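Local atomic coordinates of fatty acid synthase 1, isoform A (Drosophila melanogaster, PDB entry 6FN6), a protein that probably builds long-chain saturated fatty acids from acetyl-CoA and malonyl-CoA with NADPH, this chain holding its dehydratase, enoylreductase and ketoreductase region. Residues V289-Q292 with V293-E296; V317-A320 with N321-Q325; V497-M500 with T501-N505. All coordinates share one frame; numbering follows the deposited sequence.

Contact 1: V289-Q292 with V293-E296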
loop_
_atom_site.group_PDB
_atom_site.type_symbol
_atom_site.label_atom_id
_atom_site.label_comp_id
_atom_site.label_asym_id
_atom_site.label_seq_id
_atom_site.Cartn_x
_atom_site.Cartn_y
_atom_site.Cartn_z
ATOM N N VAL A 289 29.412 60.528 17.232
ATOM C CA VAL A 289 29.347 61.876 16.686
ATOM C C VAL A 289 30.757 62.380 16.404
ATOM O O VAL A 289 31.007 63.015 15.381
ATOM C CB VAL A 289 28.603 62.831 17.639
ATOM C CG1 VAL A 289 28.737 64.273 17.164
ATOM C CG2 VAL A 289 27.141 62.445 17.750
ATOM N N ALA A 290 31.677 62.091 17.317
ATOM C CA ALA A 290 33.043 62.584 17.204
ATOM C C ALA A 290 33.715 62.064 15.939
ATOM O O ALA A 290 34.292 62.834 15.172
ATOM C CB ALA A 290 33.848 62.186 18.428
ATOM N N ILE A 291 33.641 60.756 15.727
ATOM C CA ILE A 291 34.270 60.136 14.567
ATOM C C ILE A 291 33.620 60.658 13.290
ATOM O O ILE A 291 34.290 60.859 12.277
ATOM C CB ILE A 291 34.192 58.600 14.651
ATOM C CG1 ILE A 291 35.027 58.083 15.828
ATOM C CG2 ILE A 291 34.649 57.953 13.343
ATOM C CD1 ILE A 291 36.521 58.323 15.704
ATOM N N GLN A 292 32.312 60.877 13.343
ATOM C CA GLN A 292 31.590 61.409 12.194
ATOM C C GLN A 292 32.146 62.762 11.765
ATOM O O GLN A 292 32.343 63.006 10.575
ATOM C CB GLN A 292 30.100 61.535 12.506
ATOM C CG GLN A 292 29.332 60.246 12.315
ATOM C CD GLN A 292 27.859 60.400 12.619
ATOM O OE1 GLN A 292 27.225 61.363 12.190
ATOM N NE2 GLN A 292 27.307 59.453 13.369
ATOM N N VAL A 293 32.387 63.638 12.735
ATOM C CA VAL A 293 32.920 64.964 12.451
ATOM C C VAL A 293 34.313 64.844 11.836
ATOM O O VAL A 293 34.662 65.590 10.921
ATOM C CB VAL A 293 32.944 65.833 13.723
ATOM C CG1 VAL A 293 33.647 67.170 13.460
ATOM C CG2 VAL A 293 31.528 66.064 14.230
ATOM N N ILE A 294 35.107 63.906 12.348
ATOM C CA ILE A 294 36.465 63.702 11.860
ATOM C C ILE A 294 36.431 63.212 10.416
ATOM O O ILE A 294 37.154 63.725 9.564
ATOM C CB ILE A 294 37.235 62.716 12.760
ATOM C CG1 ILE A 294 37.363 63.282 14.173
ATOM C CG2 ILE A 294 38.616 62.422 12.188
ATOM C CD1 ILE A 294 37.809 62.268 15.202
ATOM N N ILE A 295 35.596 62.214 10.147
ATOM C CA ILE A 295 35.458 61.681 8.797
ATOM C C ILE A 295 35.006 62.806 7.875
ATOM O O ILE A 295 35.541 62.984 6.780
ATOM C CB ILE A 295 34.474 60.481 8.760
ATOM C CG1 ILE A 295 35.064 59.293 9.521
ATOM C CG2 ILE A 295 34.154 60.077 7.319
ATOM C CD1 ILE A 295 34.086 58.161 9.768
ATOM N N GLU A 296 34.015 63.562 8.333
ATOM C CA GLU A 296 33.461 64.671 7.566
ATOM C C GLU A 296 34.538 65.690 7.194
ATOM O O GLU A 296 34.443 66.349 6.161
ATOM C CB GLU A 296 32.340 65.343 8.364
ATOM C CG GLU A 296 31.440 66.261 7.552
ATOM C CD GLU A 296 30.182 66.658 8.309
ATOM O OE1 GLU A 296 29.069 66.440 7.778
ATOM O OE2 GLU A 296 30.304 67.206 9.426
#
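V289 meets V293 one helical turn on. Its carbonyl oxygen O takes the hydrogen bond from V293 N, 3.0 Å long. The side chains follow the same path: V289 CG1 lies 4.4 Å from V293 CG2, a loose methyl contact. Q430 of strand 426-433 borders both valines. A290 repeats the backbone bond, with A290 O accepting from I294 N at 3.1 Å. The I294 side chain folds over this carbonyl, and its CG1 stands 3.3 Å from A290 O. Helix 279-296 runs just before strand 303-309 and packs on the sheet of what is probably the pseudo-methyltransferase domain, meeting F403 and I405 of strand 402-409. I291 does most of the apolar work. Its CG2 branch meets I295 CD1 at 3.6 Å, the two side chains crossing obliquely. I295 has CG1 anti to its own carbonyl carbon (chi1 -67°), and an extended chi2 then carries CD1 back over the preceding turn. The other branch of I291 ends in CD1, which is 4.2 Å from I294 CD1. I291 and I294 both reach I405. I295 N also bonds to I291 O, at 2.8 Å and with a nearly straight N-H. Q292 closes the series, its O accepting from E296 N at 2.9 Å. The Q292 amide bonds to D288, R554 and the carbonyl of H555, while the E296 carboxylate forms a salt bridge with R554.

Contact 2: V317-A320 with N321-Q325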
loop_
_atom_site.group_PDB
_atom_site.type_symbol
_atom_site.label_atom_id
_atom_site.label_comp_id
_atom_site.label_asym_id
_atom_site.label_seq_id
_atom_site.Cartn_x
_atom_site.Cartn_y
_atom_site.Cartn_z
ATOM N N VAL A 317 37.743 48.053 29.211
ATOM C CA VAL A 317 36.957 49.277 29.054
ATOM C C VAL A 317 37.400 50.158 27.882
ATOM O O VAL A 317 36.696 51.103 27.526
ATOM C CB VAL A 317 36.986 50.115 30.355
ATOM C CG1 VAL A 317 36.358 49.341 31.504
ATOM C CG2 VAL A 317 38.406 50.564 30.692
ATOM N N LEU A 318 38.552 49.865 27.286
ATOM C CA LEU A 318 39.041 50.666 26.164
ATOM C C LEU A 318 38.011 50.650 25.032
ATOM O O LEU A 318 37.273 49.679 24.870
ATOM C CB LEU A 318 40.407 50.167 25.681
ATOM C CG LEU A 318 40.582 48.675 25.411
ATOM C CD1 LEU A 318 40.181 48.314 23.993
ATOM C CD2 LEU A 318 42.022 48.262 25.691
ATOM N N VAL A 319 37.968 51.730 24.255
ATOM C CA VAL A 319 36.924 51.911 23.246
ATOM C C VAL A 319 37.412 51.621 21.827
ATOM O O VAL A 319 36.631 51.703 20.876
ATOM C CB VAL A 319 36.344 53.342 23.315
ATOM C CG1 VAL A 319 35.795 53.635 24.706
ATOM C CG2 VAL A 319 37.397 54.384 22.920
ATOM N N ALA A 320 38.695 51.300 21.686
ATOM C CA ALA A 320 39.316 51.101 20.377
ATOM C C ALA A 320 38.433 50.321 19.398
ATOM O O ALA A 320 38.253 50.736 18.251
ATOM C CB ALA A 320 40.649 50.388 20.540
ATOM N N ASN A 321 37.883 49.197 19.852
ATOM C CA ASN A 321 37.054 48.356 18.993
ATOM C C ASN A 321 35.871 49.144 18.450
ATOM O O ASN A 321 35.568 49.083 17.258
ATOM C CB ASN A 321 36.558 47.125 19.755
ATOM C CG ASN A 321 37.627 46.063 19.910
ATOM O OD1 ASN A 321 38.691 46.141 19.294
ATOM N ND2 ASN A 321 37.347 45.054 20.729
ATOM N N ARG A 322 35.197 49.875 19.331
ATOM C CA ARG A 322 34.034 50.662 18.938
ATOM C C ARG A 322 34.406 51.713 17.899
ATOM O O ARG A 322 33.665 51.938 16.944
ATOM C CB ARG A 322 33.401 51.329 20.161
ATOM C CG ARG A 322 32.132 52.120 19.858
ATOM C CD ARG A 322 30.996 51.231 19.373
ATOM N NE ARG A 322 30.585 50.258 20.382
ATOM C CZ ARG A 322 29.725 49.268 20.162
ATOM N NH1 ARG A 322 29.178 49.110 18.963
ATOM N NH2 ARG A 322 29.411 48.433 21.142
ATOM N N LEU A 323 35.553 52.358 18.087
ATOM C CA LEU A 323 36.002 53.381 17.152
ATOM C C LEU A 323 36.237 52.780 15.772
ATOM O O LEU A 323 35.727 53.286 14.775
ATOM C CB LEU A 323 37.277 54.058 17.655
ATOM C CG LEU A 323 37.197 54.747 19.019
ATOM C CD1 LEU A 323 38.522 55.416 19.343
ATOM C CD2 LEU A 323 36.056 55.758 19.068
ATOM N N LEU A 324 37.006 51.699 15.716
ATOM C CA LEU A 324 37.282 51.039 14.447
ATOM C C LEU A 324 35.982 50.556 13.811
ATOM O O LEU A 324 35.844 50.536 12.588
ATOM C CB LEU A 324 38.244 49.867 14.645
ATOM C CG LEU A 324 38.612 49.078 13.385
ATOM C CD1 LEU A 324 39.230 49.978 12.322
ATOM C CD2 LEU A 324 39.552 47.930 13.728
ATOM N N GLN A 325 35.029 50.172 14.651
ATOM C CA GLN A 325 33.743 49.685 14.172
ATOM C C GLN A 325 32.946 50.811 13.514
ATOM O O GLN A 325 32.269 50.598 12.508
ATOM C CB GLN A 325 32.948 49.066 15.322
ATOM C CG GLN A 325 31.797 48.190 14.868
ATOM C CD GLN A 325 31.071 47.538 16.025
ATOM O OE1 GLN A 325 31.685 47.140 17.017
ATOM N NE2 GLN A 325 29.753 47.426 15.908
#
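V319 and L323 meet where the loop after strand 303-309 turns into helix 320-329. This helix links strand 303-309 to the parallel strand 334-341 beside it, so it forms a beta-alpha-beta crossover. The strand order of the sheet is that of a class I methyltransferase fold, consistent with the pseudo-methyltransferase domain of animal fatty acid synthases. The backbone bonds come first. V319 O accepts from L323 N at 3.1 Å, with an N-H...O angle of 160°. A320 O accepts from L324 N at 3.0 Å, and this bond is almost straight at 176°. In both, the donor comes nearly end-on to the carbonyl. The next bond, Q325 N to N321 O, continues the ladder along the helix. Ahead of it, E308 receives the V319 N-H, and weakly that of A320, so one carboxylate takes up two amides at the helix start. Polar side-chain contacts lead out of the turn. The N321 amide is used at both ends, OD1 with S356 OG and ND2 with the carbonyl of L353. The remaining contacts are van der Waals. R322 rests its CB against V319 O at 3.3 Å, and bends at chi2 and chi3 turn the guanidinium off the turn. A320 packs its methyl on V337, V339, L353 and V358, outside this turn. Within the turn one apolar side-chain pair meets, V319 with L323. Both also reach L287 of helix 279-296. The first torsion of V319 (chi1 -57°) sets CG2 between its backbone N and carbonyl carbon, on the flank that L323 occupies. L323 approaches with its branch point as well as a methyl: V319 CG2 lies 3.9 Å from L323 CG and 3.9 Å from L323 CD1.

Contact 3: V497-M500 with T501-N505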
loop_
_atom_site.group_PDB
_atom_site.type_symbol
_atom_site.label_atom_id
_atom_site.label_comp_id
_atom_site.label_asym_id
_atom_site.label_seq_id
_atom_site.Cartn_x
_atom_site.Cartn_y
_atom_site.Cartn_z
ATOM N N VAL A 497 22.125 68.593 5.061
ATOM C CA VAL A 497 22.796 67.310 4.862
ATOM C C VAL A 497 23.006 67.031 3.378
ATOM O O VAL A 497 24.119 66.732 2.944
ATOM C CB VAL A 497 22.003 66.168 5.535
ATOM C CG1 VAL A 497 22.598 64.800 5.194
ATOM C CG2 VAL A 497 21.971 66.370 7.043
ATOM N N GLY A 498 21.935 67.135 2.600
ATOM C CA GLY A 498 22.008 66.877 1.175
ATOM C C GLY A 498 22.950 67.825 0.463
ATOM O O GLY A 498 23.772 67.406 -0.353
ATOM N N LEU A 499 22.835 69.109 0.787
ATOM C CA LEU A 499 23.655 70.136 0.156
ATOM C C LEU A 499 25.135 69.915 0.451
ATOM O O LEU A 499 25.985 70.134 -0.409
ATOM C CB LEU A 499 23.223 71.524 0.625
ATOM C CG LEU A 499 23.936 72.708 -0.036
ATOM C CD1 LEU A 499 23.721 72.691 -1.545
ATOM C CD2 LEU A 499 23.477 74.033 0.560
ATOM N N MET A 500 25.440 69.480 1.669
ATOM C CA MET A 500 26.821 69.212 2.047
ATOM C C MET A 500 27.403 68.111 1.168
ATOM O O MET A 500 28.498 68.250 0.623
ATOM C CB MET A 500 26.913 68.805 3.518
ATOM C CG MET A 500 28.339 68.707 4.053
ATOM S SD MET A 500 29.174 70.305 4.157
ATOM C CE MET A 500 30.114 70.349 2.631
ATOM N N THR A 501 26.660 67.014 1.037
ATOM C CA THR A 501 27.083 65.878 0.223
ATOM C C THR A 501 27.298 66.314 -1.218
ATOM O O THR A 501 28.250 65.889 -1.870
ATOM C CB THR A 501 26.047 64.732 0.266
ATOM O OG1 THR A 501 25.798 64.362 1.627
ATOM C CG2 THR A 501 26.545 63.512 -0.502
ATOM N N CYS A 502 26.407 67.170 -1.707
ATOM C CA CYS A 502 26.485 67.662 -3.075
ATOM C C CYS A 502 27.790 68.424 -3.314
ATOM O O CYS A 502 28.379 68.334 -4.390
ATOM C CB CYS A 502 25.283 68.553 -3.384
ATOM S SG CYS A 502 25.274 69.218 -5.057
ATOM N N ILE A 503 28.238 69.172 -2.307
ATOM C CA ILE A 503 29.466 69.954 -2.408
ATOM C C ILE A 503 30.686 69.043 -2.320
ATOM O O ILE A 503 31.617 69.161 -3.117
ATOM C CB ILE A 503 29.525 71.047 -1.320
ATOM C CG1 ILE A 503 28.396 72.061 -1.517
ATOM C CG2 ILE A 503 30.879 71.754 -1.335
ATOM C CD1 ILE A 503 28.191 72.988 -0.333
ATOM N N LYS A 504 30.682 68.152 -1.332
ATOM C CA LYS A 504 31.805 67.250 -1.086
ATOM C C LYS A 504 32.251 66.500 -2.340
ATOM O O LYS A 504 33.448 66.383 -2.606
ATOM C CB LYS A 504 31.448 66.238 0.007
ATOM C CG LYS A 504 31.371 66.828 1.404
ATOM C CD LYS A 504 31.418 65.754 2.489
ATOM C CE LYS A 504 30.143 64.921 2.545
ATOM N NZ LYS A 504 30.141 63.783 1.580
ATOM N N ASN A 505 31.289 65.995 -3.106
ATOM C CA ASN A 505 31.596 65.144 -4.252
ATOM C C ASN A 505 32.015 65.916 -5.496
ATOM O O ASN A 505 32.403 65.315 -6.498
ATOM C CB ASN A 505 30.386 64.271 -4.591
ATOM C CG ASN A 505 30.155 63.175 -3.573
ATOM O OD1 ASN A 505 30.738 62.094 -3.665
ATOM N ND2 ASN A 505 29.300 63.447 -2.594
#
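M500 reaches forward along its helix to I503 and K504. Its CB and CG start beside the backbone N of T501, the next residue. CG stands anti to the M500 nitrogen (chi1 -171°), and bends at chi2 and chi3 then swing the chain round through SD. The tip does the touching: M500 CE lies 3.9 Å from K504 CG, the two side chains crossing at about a right angle. The same methyl is 4.1 Å from I503 CB. I541 touches both M500 and K504. Beneath these side chains, M500 O accepts from K504 N at 2.9 Å, and I503 N gives it a second, weak bond. Helix 496-504 is the helix of the beta-alpha-beta unit between strands 483-489 and 512-517, in the Rossmann-like pseudo-ketoreductase domain. Its other flank meets helix 1072-1090, where C502 touches L1076. V497 O is held twice, by T501 N at 3.2 Å and by T501 OG1 at 3.2 Å, from opposite faces of the carbonyl plane. A valine at T501 would probably leave V497 O with the hydrogen bond from the backbone N alone, one face of that carbonyl losing its hydroxyl partner. The threonine thus satisfies its hydroxyl on its own helix, while the lysine offers the methionine methyl only its aliphatic stem.

How the contacts relate
The three contacts follow one another along the chain, and none nests in or crosses another. Each is local and closes no long loop: contacts 1 and 3 run along a helix, contact 2 from a loop into one. Contact 1 lies in the last turns of helix 279-296. Contact 2 follows strand 303-309. The two touch where I291 CG1 meets L323 CD2 at 4.1 Å, packing two helices together beside the sheet that holds this strand. Contact 3 comes later, in the pseudo-ketoreductase region, between strands 483-489 and 512-517. It nears contact 1 without touching, nearest atoms about 4 Å apart, and I541 borders both; from contact 2 its nearest atoms are about 17 Å away.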